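Local coordinates for giding protein-mglB (Thermus thermophilus, PDB 1J3W) that probably acts as a guanine nucleotide exchange factor and molecular adaptor in gliding motility, at residues V2-E14 / L34-E46. Residues are numbered along the deposited sequence; the frame is centred on the assembly and turned at random.
Sequences VEPSLVLYGAPYE and LIDRKGFVLAHKE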
# COMPACT_ATOMS: atom_id res chain seq x y z
N VAL B 2 6.82 -18.02 -9.76
CA VAL B 2 5.41 -17.64 -9.46
C VAL B 2 4.56 -17.69 -10.73
O VAL B 2 5.03 -17.35 -11.81
CB VAL B 2 5.32 -16.21 -8.86
CG1 VAL B 2 5.89 -15.20 -9.85
CG2 VAL B 2 3.88 -15.87 -8.52
N GLU B 3 3.31 -18.11 -10.58
CA GLU B 3 2.40 -18.20 -11.71
C GLU B 3 1.11 -17.44 -11.41
O GLU B 3 0.75 -17.23 -10.25
CB GLU B 3 2.08 -19.66 -12.02
CG GLU B 3 3.30 -20.49 -12.40
CD GLU B 3 2.96 -21.94 -12.66
OE1 GLU B 3 3.88 -22.71 -13.01
OE2 GLU B 3 1.78 -22.32 -12.51
N PRO B 4 0.39 -17.01 -12.46
CA PRO B 4 -0.86 -16.27 -12.29
C PRO B 4 -1.94 -17.13 -11.64
O PRO B 4 -1.86 -18.35 -11.64
CB PRO B 4 -1.24 -15.89 -13.72
CG PRO B 4 0.07 -15.81 -14.41
CD PRO B 4 0.79 -17.03 -13.88
N SER B 5 -2.96 -16.47 -11.10
CA SER B 5 -4.07 -17.19 -10.51
C SER B 5 -5.00 -17.70 -11.60
O SER B 5 -6.11 -18.16 -11.37
CB SER B 5 -4.83 -16.23 -9.59
OG SER B 5 -3.95 -15.76 -8.57
N LEU B 6 -4.49 -17.57 -12.84
CA LEU B 6 -5.30 -17.87 -14.00
C LEU B 6 -4.53 -17.53 -15.28
O LEU B 6 -3.75 -16.59 -15.34
CB LEU B 6 -6.56 -17.00 -13.91
CG LEU B 6 -7.63 -17.40 -14.92
CD1 LEU B 6 -9.03 -16.98 -14.48
CD2 LEU B 6 -7.42 -16.76 -16.30
N VAL B 7 -4.73 -18.37 -16.31
CA VAL B 7 -4.13 -18.07 -17.61
C VAL B 7 -5.09 -18.43 -18.75
O VAL B 7 -5.66 -19.51 -18.81
CB VAL B 7 -2.82 -18.84 -17.75
CG1 VAL B 7 -1.99 -18.71 -16.48
CG2 VAL B 7 -3.10 -20.31 -18.02
N LEU B 8 -5.27 -17.46 -19.67
CA LEU B 8 -6.29 -17.65 -20.69
C LEU B 8 -5.72 -18.14 -22.03
O LEU B 8 -4.75 -17.63 -22.57
CB LEU B 8 -7.04 -16.33 -20.88
CG LEU B 8 -7.87 -15.96 -19.65
CD1 LEU B 8 -8.55 -14.60 -19.79
CD2 LEU B 8 -8.97 -16.96 -19.34
N TYR B 9 -6.36 -19.21 -22.52
CA TYR B 9 -6.06 -19.71 -23.84
C TYR B 9 -7.31 -20.30 -24.49
O TYR B 9 -8.33 -20.50 -23.85
CB TYR B 9 -4.99 -20.80 -23.70
CG TYR B 9 -5.48 -21.83 -22.75
CD1 TYR B 9 -5.22 -21.70 -21.38
CD2 TYR B 9 -6.19 -22.94 -23.21
CE1 TYR B 9 -5.67 -22.66 -20.49
CE2 TYR B 9 -6.64 -23.90 -22.32
CZ TYR B 9 -6.37 -23.76 -20.97
OH TYR B 9 -6.86 -24.69 -20.07
N GLY B 10 -7.28 -20.63 -25.78
CA GLY B 10 -8.43 -21.24 -26.41
C GLY B 10 -9.72 -20.44 -26.32
O GLY B 10 -9.72 -19.22 -26.51
N ALA B 11 -10.82 -21.14 -26.04
CA ALA B 11 -12.15 -20.53 -25.95
C ALA B 11 -12.31 -19.50 -24.83
O ALA B 11 -12.85 -18.42 -25.06
CB ALA B 11 -13.21 -21.62 -25.80
N PRO B 12 -11.86 -19.83 -23.61
CA PRO B 12 -11.99 -18.89 -22.49
C PRO B 12 -11.34 -17.55 -22.80
O PRO B 12 -11.91 -16.49 -22.53
CB PRO B 12 -11.28 -19.62 -21.35
CG PRO B 12 -11.57 -21.06 -21.66
CD PRO B 12 -11.31 -21.12 -23.15
N TYR B 13 -10.13 -17.60 -23.37
CA TYR B 13 -9.41 -16.38 -23.73
C TYR B 13 -10.24 -15.58 -24.73
O TYR B 13 -10.45 -14.38 -24.55
CB TYR B 13 -8.05 -16.72 -24.37
CG TYR B 13 -7.30 -15.51 -24.87
CD1 TYR B 13 -6.60 -14.68 -23.99
CD2 TYR B 13 -7.33 -15.16 -26.22
CE1 TYR B 13 -5.95 -13.53 -24.45
CE2 TYR B 13 -6.69 -14.02 -26.68
CZ TYR B 13 -6.00 -13.20 -25.79
OH TYR B 13 -5.39 -12.06 -26.25
N GLU B 14 -10.72 -16.25 -25.77
CA GLU B 14 -11.52 -15.60 -26.80
C GLU B 14 -12.77 -14.95 -26.23
O GLU B 14 -13.14 -13.85 -26.63
CB GLU B 14 -11.90 -16.59 -27.89
CG GLU B 14 -10.73 -17.08 -28.72
CD GLU B 14 -9.95 -15.93 -29.33
OE1 GLU B 14 -10.57 -15.06 -29.97
OE2 GLU B 14 -8.71 -15.91 -29.17
N LEU B 34 -7.77 -7.54 -18.25
CA LEU B 34 -8.14 -8.41 -17.20
C LEU B 34 -6.85 -8.89 -16.64
O LEU B 34 -5.99 -9.40 -17.35
CB LEU B 34 -8.91 -9.59 -17.79
CG LEU B 34 -9.28 -10.63 -16.74
CD1 LEU B 34 -10.37 -10.13 -15.78
CD2 LEU B 34 -9.81 -11.93 -17.34
N ILE B 35 -6.65 -8.65 -15.35
CA ILE B 35 -5.39 -9.00 -14.70
C ILE B 35 -5.67 -9.85 -13.48
O ILE B 35 -6.79 -9.84 -12.96
CB ILE B 35 -4.61 -7.73 -14.27
CG1 ILE B 35 -5.32 -7.03 -13.11
CG2 ILE B 35 -4.51 -6.77 -15.45
CD1 ILE B 35 -4.57 -5.83 -12.57
N ASP B 36 -4.69 -10.60 -13.01
CA ASP B 36 -4.93 -11.38 -11.81
C ASP B 36 -4.51 -10.52 -10.64
O ASP B 36 -3.84 -9.50 -10.81
CB ASP B 36 -4.19 -12.74 -11.84
CG ASP B 36 -2.68 -12.62 -11.69
OD1 ASP B 36 -2.02 -13.68 -11.73
OD2 ASP B 36 -2.14 -11.51 -11.52
N ARG B 37 -4.91 -10.91 -9.43
CA ARG B 37 -4.58 -10.10 -8.27
C ARG B 37 -3.08 -10.02 -7.98
O ARG B 37 -2.65 -9.28 -7.10
CB ARG B 37 -5.36 -10.59 -7.06
CG ARG B 37 -6.88 -10.56 -7.28
CD ARG B 37 -7.65 -10.77 -5.98
NE ARG B 37 -7.38 -9.70 -5.03
CZ ARG B 37 -8.14 -8.62 -4.88
NH1 ARG B 37 -9.23 -8.45 -5.60
NH2 ARG B 37 -7.79 -7.69 -3.99
N LYS B 38 -2.28 -10.77 -8.74
CA LYS B 38 -0.83 -10.76 -8.57
C LYS B 38 -0.17 -9.77 -9.55
O LYS B 38 1.04 -9.54 -9.48
CB LYS B 38 -0.24 -12.15 -8.80
CG LYS B 38 -0.67 -13.20 -7.79
CD LYS B 38 0.04 -14.52 -8.06
CE LYS B 38 -0.45 -15.62 -7.14
NZ LYS B 38 0.25 -16.91 -7.40
N GLY B 39 -0.96 -9.22 -10.46
CA GLY B 39 -0.40 -8.26 -11.41
C GLY B 39 -0.18 -8.75 -12.83
O GLY B 39 0.15 -7.96 -13.71
N PHE B 40 -0.35 -10.04 -13.07
CA PHE B 40 -0.15 -10.57 -14.42
C PHE B 40 -1.31 -10.17 -15.33
O PHE B 40 -2.46 -10.17 -14.90
CB PHE B 40 -0.05 -12.10 -14.41
CG PHE B 40 1.22 -12.62 -13.80
CD1 PHE B 40 1.23 -13.12 -12.50
CD2 PHE B 40 2.40 -12.63 -14.53
CE1 PHE B 40 2.40 -13.62 -11.94
CE2 PHE B 40 3.58 -13.13 -13.97
CZ PHE B 40 3.57 -13.63 -12.68
N VAL B 41 -1.00 -9.82 -16.57
CA VAL B 41 -2.04 -9.46 -17.53
C VAL B 41 -2.53 -10.76 -18.16
O VAL B 41 -1.75 -11.49 -18.78
CB VAL B 41 -1.52 -8.52 -18.63
CG1 VAL B 41 -2.62 -8.24 -19.63
CG2 VAL B 41 -1.03 -7.21 -18.01
N LEU B 42 -3.82 -11.05 -18.01
CA LEU B 42 -4.40 -12.27 -18.55
C LEU B 42 -4.92 -12.07 -19.97
O LEU B 42 -4.90 -12.99 -20.78
CB LEU B 42 -5.54 -12.74 -17.65
CG LEU B 42 -5.19 -12.87 -16.16
CD1 LEU B 42 -6.38 -13.43 -15.40
CD2 LEU B 42 -3.98 -13.77 -15.99
N ALA B 43 -5.39 -10.86 -20.25
CA ALA B 43 -5.90 -10.51 -21.58
C ALA B 43 -6.02 -8.99 -21.62
O ALA B 43 -6.30 -8.36 -20.60
CB ALA B 43 -7.26 -11.14 -21.81
N HIS B 44 -5.79 -8.40 -22.79
CA HIS B 44 -5.90 -6.95 -22.91
C HIS B 44 -6.24 -6.55 -24.34
O HIS B 44 -5.83 -7.20 -25.29
CB HIS B 44 -4.59 -6.27 -22.48
CG HIS B 44 -3.43 -6.54 -23.38
ND1 HIS B 44 -3.17 -5.81 -24.52
CD2 HIS B 44 -2.45 -7.47 -23.30
CE1 HIS B 44 -2.08 -6.28 -25.10
NE2 HIS B 44 -1.62 -7.29 -24.38
N LYS B 45 -7.02 -5.48 -24.46
CA LYS B 45 -7.42 -4.96 -25.75
C LYS B 45 -7.40 -3.44 -25.70
O LYS B 45 -7.66 -2.84 -24.65
CB LYS B 45 -8.82 -5.46 -26.13
CG LYS B 45 -8.83 -6.94 -26.49
CD LYS B 45 -7.98 -7.19 -27.74
CE LYS B 45 -7.58 -8.65 -27.85
NZ LYS B 45 -6.79 -8.93 -29.09
N GLU B 46 -7.07 -2.82 -26.82
CA GLU B 46 -6.98 -1.37 -26.90
C GLU B 46 -7.90 -0.85 -27.98
O GLU B 46 -8.13 -1.53 -28.99
CB GLU B 46 -5.54 -0.94 -27.22
CG GLU B 46 -4.50 -1.36 -26.18
CD GLU B 46 -4.16 -2.84 -26.23
OE1 GLU B 46 -3.68 -3.31 -27.29
OE2 GLU B 46 -4.36 -3.53 -25.21
O HOH W 1 -3.68 -15.36 -19.89
O HOH W 2 -4.29 -10.29 -24.53
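Pro4 sets its CG on one face of the Phe40 ring, a CH-pi contact 3.7 Å from CG to the ring centroid, offset toward the rim, while Val2 CG1 sits at the edge of the same ring, 4.0 Å from CZ. Beside them the extended chain of Lys38 meets Val2 tip to tip, and NZ donates a hydrogen bond to Glu3 O, 2.9 Å away and almost in line with the carbonyl. Asp36, first residue of the type I turn that ends at Gly39, splits its carboxylate between partners: OD1 accepts from Ser5 N, though its position is less sure, and OD2 takes Phe40 N from 42° above the carboxylate plane. Its CG stands between its own N and carbonyl carbon (chi1 71°), turned to meet the N-terminal arm.

Farther along, Leu42 is the main bump, reaching toward the arm between Pro4 and Leu6, its CD2 4.1 Å from Pro4 CB. The side chains of Leu6 and Leu42 cross at about a right angle, with Leu6 CD2 3.6 Å from Leu42 CD1. Leu8 CD1 then fills the hollow lined by Leu34, Leu42 and Ala43, the latter pair forming a classic beta bulge opposite Leu34. One water links Leu8 N to Leu42 O. On helix 10-27, Tyr13 brings CE1 to 3.8 Å from Ala43 CB, and a second water joins its OH to His44 N.

The arm thus packs its apolar side chains on the hairpin of the Roadblock/LC7 sheet; direct hydrogen bonds gather at the turn, water mediates the polar links beyond, and the lysine charge would probably polarise the Glu3 carbonyl.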